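Local coordinates for protein citrate synthase (Metallosphaera sedula, PDB 6ABW) that probably catalyses the condensation of acetyl-CoA with oxaloacetate and water to citrate and CoA, a step of the tricarboxylic acid cycle, at residues Phe254-Leu265 / Leu307-Phe315. Residues are numbered along the deposited sequence; the frame is centred on the assembly and turned at random.
Sequences FKRKIIEGKSRL and LEELGVETF. With ACO (acetyl coenzyme *a), chain D.
Phe254 is the knob in a hole formed by Leu307, Leu310, Gly311 and Thr314. Its CG is anti to the backbone N (chi1 -172°), which carries the ring across to helix 307-315. Leu310 CB lies 3.7 Å from the Phe254 ring centroid, a CH-pi contact almost on the ring normal. Ile258 CB is over the opposite face, toward the rim. Thr314 OG1 meets the ring edge, 3.4 Å from Phe254 CZ; this hydroxyl also bonds to Leu310 O. With an alanine in place of Phe254 the hole is likely to lose its filling, leaving Leu310 CB and Thr314 OG1 without the ring.

Leu265 CD2 packs 3.7 Å from Gly311 CA, where a CB would clash. Ile258 CG2 touches the Phe315 ring edge, 3.6 Å from CZ.

The contact forms part of the acetyl-CoA pocket, where the Leu265 backbone reads the adenine edge. Leu265 N donates to adenine N1A, and N6A donates to Leu265 O, both nearly straight. Adenine C2A lies over one Phe315 ring face, toward the rim, 3.4 Å from Phe315 CZ; the planes are steeply inclined, so the base meets the ring by its C2A edge. Thr314 CG2 covers the other face. Arg264 NH2 makes weak bonds to ribose O2B and phosphate O5A.

The axes of helices 254-260 and 307-315 run 12.2 Å apart at 29°. Helix 233-244 adds Phe241 and Ile244 against Leu307, and helix 325-335 adds Phe326.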
loop_
_atom_site.group_PDB
_atom_site.type_symbol
_atom_site.label_atom_id
_atom_site.label_comp_id
_atom_site.label_asym_id
_atom_site.label_seq_id
_atom_site.Cartn_x
_atom_site.Cartn_y
_atom_site.Cartn_z
ATOM N N PHE A 254 10.101 -11.395 36.031
ATOM C CA PHE A 254 10.556 -12.559 35.198
ATOM C C PHE A 254 9.992 -13.845 35.835
ATOM O O PHE A 254 9.446 -14.690 35.115
ATOM C CB PHE A 254 12.073 -12.640 35.144
ATOM C CG PHE A 254 12.610 -13.670 34.165
ATOM C CD1 PHE A 254 12.785 -13.380 32.815
ATOM C CD2 PHE A 254 13.019 -14.900 34.603
ATOM C CE1 PHE A 254 13.303 -14.373 31.913
ATOM C CE2 PHE A 254 13.575 -15.839 33.733
ATOM C CZ PHE A 254 13.695 -15.576 32.387
ATOM N N LYS A 255 10.095 -13.979 37.165
ATOM C CA LYS A 255 9.478 -15.159 37.867
ATOM C C LYS A 255 7.983 -15.333 37.587
ATOM O O LYS A 255 7.487 -16.422 37.198
ATOM C CB LYS A 255 9.807 -15.108 39.351
ATOM C CG LYS A 255 9.261 -16.296 40.178
ATOM C CD LYS A 255 9.607 -17.657 39.579
ATOM C CE LYS A 255 9.082 -18.823 40.434
ATOM N NZ LYS A 255 9.995 -19.069 41.549
ATOM N N ARG A 256 7.247 -14.240 37.694
ATOM C CA ARG A 256 5.804 -14.241 37.517
ATOM C C ARG A 256 5.339 -14.404 36.061
ATOM O O ARG A 256 4.558 -15.286 35.766
ATOM C CB ARG A 256 5.221 -12.974 38.225
ATOM C CG ARG A 256 5.590 -12.891 39.762
ATOM C CD ARG A 256 5.403 -11.503 40.433
ATOM N NE ARG A 256 4.543 -10.661 39.608
ATOM C CZ ARG A 256 4.901 -9.531 38.966
ATOM N NH1 ARG A 256 4.016 -8.948 38.163
ATOM N NH2 ARG A 256 6.089 -8.936 39.137
ATOM N N LYS A 257 5.850 -13.599 35.116
ATOM C CA LYS A 257 5.366 -13.551 33.764
ATOM C C LYS A 257 5.966 -14.639 32.859
ATOM O O LYS A 257 5.275 -15.152 31.985
ATOM C CB LYS A 257 5.613 -12.192 33.124
ATOM C CG LYS A 257 5.077 -11.007 33.916
ATOM C CD LYS A 257 3.564 -10.857 33.833
ATOM C CE LYS A 257 3.056 -9.784 34.801
ATOM N NZ LYS A 257 1.568 -9.813 34.884
ATOM N N ILE A 258 7.261 -14.895 33.035
ATOM C CA ILE A 258 8.019 -15.797 32.160
ATOM C C ILE A 258 8.100 -17.230 32.715
ATOM O O ILE A 258 7.763 -18.170 31.991
ATOM C CB ILE A 258 9.447 -15.239 31.856
ATOM C CG1 ILE A 258 9.351 -13.802 31.301
ATOM C CG2 ILE A 258 10.193 -16.162 30.895
ATOM C CD1 ILE A 258 8.493 -13.594 30.070
ATOM N N ILE A 259 8.588 -17.391 33.926
ATOM C CA ILE A 259 8.795 -18.719 34.510
ATOM C C ILE A 259 7.409 -19.338 34.820
ATOM O O ILE A 259 7.172 -20.472 34.419
ATOM C CB ILE A 259 9.726 -18.723 35.726
ATOM C CG1 ILE A 259 11.136 -18.206 35.416
ATOM C CG2 ILE A 259 9.856 -20.120 36.385
ATOM C CD1 ILE A 259 11.805 -18.971 34.287
ATOM N N GLU A 260 6.502 -18.604 35.480
ATOM C CA GLU A 260 5.191 -19.166 35.934
ATOM C C GLU A 260 4.129 -19.026 34.893
ATOM O O GLU A 260 3.436 -19.989 34.587
ATOM C CB GLU A 260 4.798 -18.545 37.286
ATOM C CG GLU A 260 5.844 -18.747 38.392
ATOM C CD GLU A 260 6.067 -20.220 38.847
ATOM O OE1 GLU A 260 5.044 -20.920 39.027
ATOM O OE2 GLU A 260 7.241 -20.689 39.074
ATOM N N GLY A 261 4.035 -17.860 34.254
ATOM C CA GLY A 261 3.027 -17.618 33.262
ATOM C C GLY A 261 3.322 -18.122 31.861
ATOM O O GLY A 261 2.446 -18.012 30.971
ATOM N N LYS A 262 4.574 -18.555 31.644
ATOM C CA LYS A 262 5.043 -19.065 30.339
ATOM C C LYS A 262 4.911 -18.153 29.164
ATOM O O LYS A 262 4.919 -18.637 28.010
ATOM C CB LYS A 262 4.335 -20.377 29.996
ATOM C CG LYS A 262 4.364 -21.371 31.156
ATOM C CD LYS A 262 5.750 -21.905 31.395
ATOM C CE LYS A 262 5.858 -22.538 32.764
ATOM N NZ LYS A 262 5.282 -23.893 32.733
ATOM N N SER A 263 4.839 -16.846 29.401
ATOM C CA SER A 263 4.912 -15.942 28.295
ATOM C C SER A 263 6.331 -16.043 27.649
ATOM O O SER A 263 7.290 -16.437 28.310
ATOM C CB SER A 263 4.602 -14.517 28.674
ATOM O OG SER A 263 4.834 -13.736 27.459
ATOM N N ARG A 264 6.398 -15.763 26.357
ATOM C CA ARG A 264 7.661 -15.609 25.712
ATOM C C ARG A 264 8.265 -14.286 26.152
ATOM O O ARG A 264 7.552 -13.367 26.569
ATOM C CB ARG A 264 7.500 -15.709 24.250
ATOM C CG ARG A 264 7.294 -17.184 23.918
ATOM C CD ARG A 264 7.164 -17.332 22.446
ATOM N NE ARG A 264 7.224 -18.765 22.163
ATOM C CZ ARG A 264 7.191 -19.261 20.946
ATOM N NH1 ARG A 264 7.062 -18.448 19.905
ATOM N NH2 ARG A 264 7.224 -20.583 20.788
ATOM N N LEU A 265 9.586 -14.210 26.045
ATOM C CA LEU A 265 10.269 -13.014 26.407
ATOM C C LEU A 265 10.349 -12.230 25.112
ATOM O O LEU A 265 10.932 -12.701 24.136
ATOM C CB LEU A 265 11.630 -13.365 27.014
ATOM C CG LEU A 265 12.541 -12.240 27.402
ATOM C CD1 LEU A 265 11.857 -11.342 28.392
ATOM C CD2 LEU A 265 13.849 -12.800 27.960
ATOM N N LEU A 307 17.190 -8.347 32.441
ATOM C CA LEU A 307 16.355 -9.307 31.663
ATOM C C LEU A 307 17.130 -10.107 30.662
ATOM O O LEU A 307 16.863 -11.330 30.422
ATOM C CB LEU A 307 15.213 -8.595 30.948
ATOM C CG LEU A 307 13.895 -8.468 31.591
ATOM C CD1 LEU A 307 12.918 -7.786 30.608
ATOM C CD2 LEU A 307 13.362 -9.830 32.109
ATOM N N GLU A 308 18.120 -9.488 30.037
ATOM C CA GLU A 308 18.921 -10.228 29.092
ATOM C C GLU A 308 19.638 -11.383 29.799
ATOM O O GLU A 308 19.705 -12.511 29.301
ATOM C CB GLU A 308 19.981 -9.271 28.471
ATOM C CG GLU A 308 20.932 -9.987 27.479
ATOM C CD GLU A 308 22.108 -9.130 26.992
ATOM O OE1 GLU A 308 22.388 -7.998 27.464
ATOM O OE2 GLU A 308 22.788 -9.664 26.129
ATOM N N GLU A 309 20.182 -11.094 30.964
ATOM C CA GLU A 309 20.910 -12.119 31.748
ATOM C C GLU A 309 19.976 -13.260 32.136
ATOM O O GLU A 309 20.262 -14.453 31.949
ATOM C CB GLU A 309 21.494 -11.514 33.049
ATOM C CG GLU A 309 22.333 -12.537 33.799
ATOM C CD GLU A 309 23.264 -11.943 34.856
ATOM O OE1 GLU A 309 22.734 -11.312 35.821
ATOM O OE2 GLU A 309 24.519 -12.153 34.748
ATOM N N LEU A 310 18.842 -12.877 32.700
ATOM C CA LEU A 310 17.791 -13.901 33.041
ATOM C C LEU A 310 17.350 -14.698 31.822
ATOM O O LEU A 310 17.245 -15.949 31.851
ATOM C CB LEU A 310 16.574 -13.247 33.707
ATOM C CG LEU A 310 16.855 -12.522 35.034
ATOM C CD1 LEU A 310 15.629 -11.774 35.526
ATOM C CD2 LEU A 310 17.318 -13.489 36.089
ATOM N N GLY A 311 17.083 -13.997 30.706
ATOM C CA GLY A 311 16.671 -14.666 29.489
ATOM C C GLY A 311 17.690 -15.616 28.873
ATOM O O GLY A 311 17.313 -16.719 28.448
ATOM N N VAL A 312 18.934 -15.204 28.795
ATOM C CA VAL A 312 19.953 -16.119 28.209
ATOM C C VAL A 312 20.179 -17.318 29.146
ATOM O O VAL A 312 20.314 -18.475 28.689
ATOM C CB VAL A 312 21.269 -15.369 27.882
ATOM C CG1 VAL A 312 22.376 -16.365 27.433
ATOM C CG2 VAL A 312 20.977 -14.322 26.772
ATOM N N GLU A 313 20.227 -17.048 30.441
ATOM C CA GLU A 313 20.340 -18.161 31.456
ATOM C C GLU A 313 19.200 -19.190 31.276
ATOM O O GLU A 313 19.444 -20.410 31.199
ATOM C CB GLU A 313 20.388 -17.549 32.872
ATOM C CG GLU A 313 20.724 -18.557 33.963
ATOM C CD GLU A 313 20.158 -18.231 35.371
ATOM O OE1 GLU A 313 19.630 -17.098 35.657
ATOM O OE2 GLU A 313 20.257 -19.151 36.227
ATOM N N THR A 314 17.992 -18.708 30.973
ATOM C CA THR A 314 16.818 -19.566 30.855
ATOM C C THR A 314 16.621 -20.185 29.468
ATOM O O THR A 314 16.211 -21.306 29.377
ATOM C CB THR A 314 15.568 -18.768 31.233
ATOM O OG1 THR A 314 15.808 -18.183 32.520
ATOM C CG2 THR A 314 14.373 -19.668 31.302
ATOM N N PHE A 315 16.898 -19.442 28.395
ATOM C CA PHE A 315 16.572 -19.840 27.025
ATOM C C PHE A 315 17.752 -19.996 26.088
ATOM O O PHE A 315 17.580 -20.534 24.992
ATOM C CB PHE A 315 15.637 -18.750 26.438
ATOM C CG PHE A 315 14.394 -18.557 27.239
ATOM C CD1 PHE A 315 13.516 -19.612 27.383
ATOM C CD2 PHE A 315 14.039 -17.285 27.773
ATOM C CE1 PHE A 315 12.330 -19.474 28.085
ATOM C CE2 PHE A 315 12.880 -17.152 28.497
ATOM C CZ PHE A 315 12.006 -18.248 28.642
HETATM N N1A ACO D . 10.878 -16.565 24.832
HETATM C C2A ACO D . 10.808 -17.778 25.492
HETATM N N3A ACO D . 10.813 -18.997 24.833
HETATM C C4A ACO D . 10.891 -18.995 23.481
HETATM C C5A ACO D . 10.980 -17.729 22.720
HETATM C C6A ACO D . 10.978 -16.493 23.497
HETATM N N6A ACO D . 11.019 -15.322 22.827
HETATM N N7A ACO D . 11.019 -18.039 21.402
HETATM C C8A ACO D . 10.966 -19.390 21.299
HETATM N N9A ACO D . 10.881 -19.941 22.531
HETATM C C1B ACO D . 10.841 -21.397 22.854
HETATM C C2B ACO D . 9.716 -22.174 22.151
HETATM O O2B ACO D . 8.461 -22.121 22.830
HETATM C C3B ACO D . 10.307 -23.557 22.173
HETATM O O3B ACO D . 10.016 -24.102 23.472
HETATM P P3B ACO D . 9.848 -25.695 23.797
HETATM O O7A ACO D . 8.946 -25.736 25.017
HETATM O O8A ACO D . 11.267 -26.183 24.072
HETATM O O9A ACO D . 9.193 -26.251 22.537
HETATM C C4B ACO D . 11.815 -23.341 21.983
HETATM O O4B ACO D . 12.098 -22.011 22.442
HETATM C C5B ACO D . 12.286 -23.416 20.553
HETATM O O5B ACO D . 11.550 -22.484 19.760
HETATM P P1A ACO D . 11.961 -22.262 18.213
HETATM O O1A ACO D . 11.294 -23.392 17.464
HETATM O O2A ACO D . 13.476 -22.021 18.152
HETATM O O3A ACO D . 11.300 -20.867 17.719
HETATM P P2A ACO D . 9.722 -20.630 17.442
HETATM O O4A ACO D . 9.404 -20.750 15.975
HETATM O O5A ACO D . 8.896 -21.258 18.525
HETATM O O6A ACO D . 9.751 -19.026 17.635
HETATM C CBP ACO D . 10.130 -16.811 16.845
HETATM C CCP ACO D . 10.726 -18.184 17.009
HETATM C CDP ACO D . 10.998 -15.605 16.562
HETATM C CEP ACO D . 8.630 -16.738 16.521
HETATM C CAP ACO D . 9.976 -16.536 18.430
HETATM O OAP ACO D . 11.175 -16.697 19.211
HETATM C C9P ACO D . 9.405 -15.183 18.865
HETATM O O9P ACO D . 8.185 -15.076 18.936
HETATM N N8P ACO D . 10.266 -14.167 19.129
HETATM C C7P ACO D . 9.818 -12.799 19.258
HETATM C C6P ACO D . 9.015 -12.478 20.497
HETATM C C5P ACO D . 8.565 -11.036 20.289
HETATM O O5P ACO D . 9.254 -10.109 20.710
HETATM N N4P ACO D . 7.383 -10.819 19.669
HETATM C C3P ACO D . 6.795 -9.484 19.504
HETATM C C2P ACO D . 6.741 -9.212 18.017
HETATM S S1P ACO D . 5.064 -9.283 17.490
HETATM C C ACO D . 5.083 -7.736 16.906
HETATM O O ACO D . 4.961 -6.838 17.718
HETATM C CH3 ACO D . 5.300 -7.557 15.432
#